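Local atomic coordinates of putative cytoplasmic protein (Salmonella enterica subsp. enterica serovar Typhimurium, PDB entry 4J32), a protein that probably cleaves peptidoglycan amide bonds as a papain-like type VI secretion effector, and is bound here by its immunity protein Tai4. Residues S38-G41 with G42-K46; Y91-N94 with D95-Y99. One frame throughout, in Å; residues are numbered along the deposited sequence.

Interaction 1: residues S38-G41 with G42-K46; sequences SIIG and GNVGK
Gly41 and Gly45 are joined by the one backbone hydrogen bond that bridges the two segments: Gly45 N donates to Gly41 O at 3.0 Å. From the N-H side the bond is nearly straight, at 172°, yet the donor comes to the carbonyl from well above its plane, away from the lone pairs, with a C=O...N angle of 107°. That probably makes the bond weaker than an in-plane one. The backbone turns sharply here, with positive phi at both Gly41 and Gly42, just as helix 33-40 ends. A regular i to i+4 bond follows, from Lys46 N to Gly42 O. Gly41 CA and Gly45 CA lie 4.2 Å apart, an approach that the bare CA of Gly45 permits.

The apolar part belongs to Ile40 and Val44. The methyl CG2 of Ile40 faces the branch point of the valine, 3.7 Å from Val44 CB, and at 3.9 Å also reaches both Val44 CG1 and Val44 CG2. Of the two branches of Ile40, CG2 is thus the one that makes the closest touch; it lies opposite the backbone N because chi1 is -62°. Val44 CB also sits 3.5 Å from Gly41 O, beside the carbonyl that takes the hydrogen bond. Ile59 of helix 57-67 and Tyr89 of strand 88-90 pack on both side chains, and backbone bonds to Ala84 and Ser82 tie Ile40 and Val44 to the neighbouring hairpin.

The contact is therefore two-faced. Its hydrophobic face closes onto the core, while Gly41, Gly42 and Gly45 are among the residues of a pocket holding 2-ethoxyethanol, probably a solvent molecule from crystallisation. One off-axis hydrogen bond and one apolar pair are what meet directly across the bend; the hairpin and helix 57-67 hold it from outside.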
loop_
_atom_site.group_PDB
_atom_site.type_symbol
_atom_site.label_atom_id
_atom_site.label_comp_id
_atom_site.label_asym_id
_atom_site.label_seq_id
_atom_site.Cartn_x
_atom_site.Cartn_y
_atom_site.Cartn_z
ATOM N N SER A 38 -12.367 23.664 7.835
ATOM C CA SER A 38 -12.048 24.852 8.621
ATOM C C SER A 38 -13.280 25.718 8.835
ATOM O O SER A 38 -13.484 26.277 9.918
ATOM C CB SER A 38 -10.974 25.699 7.941
ATOM O OG SER A 38 -9.740 25.017 7.913
ATOM N N ILE A 39 -14.079 25.835 7.782
ATOM C CA ILE A 39 -15.267 26.666 7.766
ATOM C C ILE A 39 -16.335 26.122 8.715
ATOM O O ILE A 39 -16.938 26.893 9.489
ATOM C CB ILE A 39 -15.809 26.800 6.311
ATOM C CG1 ILE A 39 -14.837 27.655 5.471
ATOM C CG2 ILE A 39 -17.252 27.383 6.270
ATOM C CD1 ILE A 39 -15.067 27.483 3.956
ATOM N N ILE A 40 -16.547 24.810 8.676
ATOM C CA ILE A 40 -17.655 24.187 9.404
ATOM C C ILE A 40 -17.227 23.817 10.832
ATOM O O ILE A 40 -18.008 23.985 11.783
ATOM C CB ILE A 40 -18.265 22.979 8.625
ATOM C CG1 ILE A 40 -18.844 23.445 7.281
ATOM C CG2 ILE A 40 -19.350 22.249 9.472
ATOM C CD1 ILE A 40 -19.306 22.309 6.356
ATOM N N GLY A 41 -15.988 23.344 10.977
ATOM C CA GLY A 41 -15.422 23.047 12.290
ATOM C C GLY A 41 -16.145 21.900 12.968
ATOM O O GLY A 41 -16.827 21.116 12.312
ATOM N N GLY A 42 -16.009 21.817 14.292
ATOM C CA GLY A 42 -16.605 20.722 15.054
ATOM C C GLY A 42 -16.138 19.362 14.564
ATOM O O GLY A 42 -14.980 19.204 14.135
ATOM N N ASN A 43 -17.024 18.369 14.630
ATOM C CA ASN A 43 -16.688 17.018 14.168
ATOM C C ASN A 43 -16.453 16.908 12.662
ATOM O O ASN A 43 -15.672 16.062 12.214
ATOM C CB ASN A 43 -17.732 16.001 14.633
ATOM C CG ASN A 43 -17.675 15.757 16.147
ATOM O OD1 ASN A 43 -16.706 16.128 16.811
ATOM N ND2 ASN A 43 -18.709 15.121 16.684
ATOM N N VAL A 44 -17.148 17.733 11.884
ATOM C CA VAL A 44 -16.849 17.859 10.455
ATOM C C VAL A 44 -15.354 18.194 10.261
ATOM O O VAL A 44 -14.625 17.474 9.546
ATOM C CB VAL A 44 -17.769 18.899 9.759
ATOM C CG1 VAL A 44 -17.304 19.198 8.312
ATOM C CG2 VAL A 44 -19.224 18.394 9.728
ATOM N N GLY A 45 -14.915 19.268 10.901
ATOM C CA GLY A 45 -13.505 19.659 10.840
ATOM C C GLY A 45 -12.512 18.609 11.324
ATOM O O GLY A 45 -11.486 18.358 10.678
ATOM N N LYS A 46 -12.807 18.000 12.471
ATOM C CA LYS A 46 -11.960 16.947 13.026
ATOM C C LYS A 46 -11.782 15.766 12.073
ATOM O O LYS A 46 -10.666 15.260 11.902
ATOM C CB LYS A 46 -12.527 16.483 14.367
ATOM C CG LYS A 46 -12.332 17.548 15.447
ATOM C CD LYS A 46 -12.656 17.033 16.828
ATOM C CE LYS A 46 -12.432 18.132 17.855
ATOM N NZ LYS A 46 -13.078 17.785 19.152
#

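Interaction 2: residues Y91-N94 with D95-Y99; sequences YRVN and DMIDY
Arg92 O accepts Met96 N at 3.0 Å, the first rung of a helical ladder that Val93 O continues to Ile97 N (2.9 Å) and Asn94 O to Asp98 N (3.0 Å). Arg92 occupies the N-cap position of helix 93-103.

Side by side, Arg92 and Asp95 point the same way, the carboxylate oxygen Asp95 OD2 lying 3.9 Å from Arg92 CD, with the guanidinium and carboxylate planes almost perpendicular. Their charged atoms do not meet, since Arg92 NH1 is 4.6 Å from Asp95 OD2. Water joins them instead: one molecule accepts from Arg92 N and donates to Asp95 OD2. A second, suspiciously close to that oxygen, also reaches Arg92 NH1, so this bridge is doubtful. On another face of the helix, Val93 CG1, anti to its backbone N (chi1 175°), meets Ile97 CD1 at 3.8 Å.

Tai4, the periplasmic partner chain, engages the same end. Its Glu45 accepts from Val93 N and Asn94 N, while its Leu44 O and Gln49 O take Arg92 NE and Arg92 NH1. The result is a helix N-terminus in which the first water links the N-cap backbone to the N3 carboxylate, built into a toxin-inhibitor interface.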
loop_
_atom_site.group_PDB
_atom_site.type_symbol
_atom_site.label_atom_id
_atom_site.label_comp_id
_atom_site.label_asym_id
_atom_site.label_seq_id
_atom_site.Cartn_x
_atom_site.Cartn_y
_atom_site.Cartn_z
ATOM N N TYR A 91 -22.290 12.688 5.333
ATOM C CA TYR A 91 -20.965 12.607 4.711
ATOM C C TYR A 91 -20.840 11.570 3.590
ATOM O O TYR A 91 -19.769 11.431 2.978
ATOM C CB TYR A 91 -19.862 12.458 5.772
ATOM C CG TYR A 91 -20.003 11.256 6.705
ATOM C CD1 TYR A 91 -19.525 10.009 6.329
ATOM C CD2 TYR A 91 -20.604 11.382 7.965
ATOM C CE1 TYR A 91 -19.620 8.897 7.183
ATOM C CE2 TYR A 91 -20.694 10.284 8.832
ATOM C CZ TYR A 91 -20.180 9.051 8.440
ATOM O OH TYR A 91 -20.277 7.942 9.249
ATOM N N ARG A 92 -21.924 10.842 3.334
ATOM C CA ARG A 92 -21.993 9.906 2.205
ATOM C C ARG A 92 -22.928 10.429 1.115
ATOM O O ARG A 92 -24.056 10.869 1.391
ATOM C CB ARG A 92 -22.457 8.518 2.662
ATOM C CG ARG A 92 -21.453 7.841 3.592
ATOM C CD ARG A 92 -21.938 6.441 4.043
ATOM N NE ARG A 92 -20.812 5.718 4.634
ATOM C CZ ARG A 92 -20.740 5.265 5.889
ATOM N NH1 ARG A 92 -21.775 5.401 6.724
ATOM N NH2 ARG A 92 -19.636 4.638 6.302
ATOM N N VAL A 93 -22.454 10.347 -0.123
ATOM C CA VAL A 93 -23.242 10.721 -1.294
ATOM C C VAL A 93 -24.544 9.933 -1.362
ATOM O O VAL A 93 -25.616 10.523 -1.525
ATOM C CB VAL A 93 -22.440 10.535 -2.602
ATOM C CG1 VAL A 93 -23.360 10.828 -3.832
ATOM C CG2 VAL A 93 -21.234 11.510 -2.583
ATOM N N ASN A 94 -24.468 8.615 -1.191
ATOM C CA ASN A 94 -25.646 7.766 -1.289
ATOM C C ASN A 94 -26.695 8.183 -0.240
ATOM O O ASN A 94 -27.904 8.147 -0.497
ATOM C CB ASN A 94 -25.265 6.285 -1.144
ATOM C CG ASN A 94 -24.844 5.638 -2.476
ATOM O OD1 ASN A 94 -25.089 6.189 -3.563
ATOM N ND2 ASN A 94 -24.244 4.428 -2.398
ATOM N N ASP A 95 -26.209 8.551 0.950
ATOM C CA ASP A 95 -27.088 8.975 2.046
ATOM C C ASP A 95 -27.743 10.310 1.738
ATOM O O ASP A 95 -28.936 10.482 1.976
ATOM C CB ASP A 95 -26.336 9.071 3.388
ATOM C CG ASP A 95 -26.152 7.719 4.054
ATOM O OD1 ASP A 95 -26.726 6.698 3.571
ATOM O OD2 ASP A 95 -25.438 7.670 5.076
ATOM N N MET A 96 -26.988 11.232 1.162
ATOM C CA MET A 96 -27.541 12.544 0.830
ATOM C C MET A 96 -28.617 12.396 -0.225
ATOM O O MET A 96 -29.692 13.018 -0.125
ATOM C CB MET A 96 -26.461 13.521 0.346
ATOM C CG MET A 96 -27.040 14.873 -0.152
ATOM S SD MET A 96 -28.130 15.746 1.015
ATOM C CE MET A 96 -27.050 16.103 2.402
ATOM N N ILE A 97 -28.351 11.553 -1.220
ATOM C CA ILE A 97 -29.350 11.268 -2.258
ATOM C C ILE A 97 -30.638 10.714 -1.637
ATOM O O ILE A 97 -31.748 11.206 -1.939
ATOM C CB ILE A 97 -28.783 10.316 -3.341
ATOM C CG1 ILE A 97 -27.683 11.047 -4.116
ATOM C CG2 ILE A 97 -29.911 9.899 -4.322
ATOM C CD1 ILE A 97 -26.887 10.160 -5.104
ATOM N N ASP A 98 -30.501 9.723 -0.762
ATOM C CA ASP A 98 -31.666 9.092 -0.141
ATOM C C ASP A 98 -32.405 10.072 0.763
ATOM O O ASP A 98 -33.644 10.078 0.807
ATOM C CB ASP A 98 -31.260 7.851 0.643
ATOM C CG ASP A 98 -30.928 6.675 -0.253
ATOM O OD1 ASP A 98 -31.491 6.560 -1.372
ATOM O OD2 ASP A 98 -30.101 5.849 0.175
ATOM N N TYR A 99 -31.638 10.912 1.471
ATOM C CA TYR A 99 -32.211 11.947 2.345
ATOM C C TYR A 99 -33.131 12.876 1.560
ATOM O O TYR A 99 -34.281 13.140 1.963
ATOM C CB TYR A 99 -31.103 12.766 3.047
ATOM C CG TYR A 99 -31.662 13.880 3.929
ATOM C CD1 TYR A 99 -31.974 13.648 5.278
ATOM C CD2 TYR A 99 -31.908 15.163 3.403
ATOM C CE1 TYR A 99 -32.505 14.694 6.099
ATOM C CE2 TYR A 99 -32.447 16.194 4.204
ATOM C CZ TYR A 99 -32.727 15.952 5.542
ATOM O OH TYR A 99 -33.258 16.966 6.296
HETATM O O HOH W 1 -23.714 9.836 5.429
HETATM O O HOH W 2 -24.718 5.531 6.246
HETATM O O HOH W 3 -28.878 6.542 -2.771
#

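Overall arrangement
Interaction 1 comes first along the chain and lies towards the periphery, about 17 Å from the chain centre; interaction 2 is more central, at about 8 Å. Their own centres are about 19 Å apart and their nearest atoms about 7 Å, without touching. Helix 57-67 runs between them as shared support, receiving Ile40 and Val44 on Ile59, and Val93 and Met96 on Pro58. Strand 88-90 serves both too, through Tyr89 for 38-46 and Ile90 for 95-99. Their outer surroundings differ: interaction 1 borders two 2-ethoxyethanol pockets and meets no other chain of the assembly, whereas interaction 2 binds Tai4 directly.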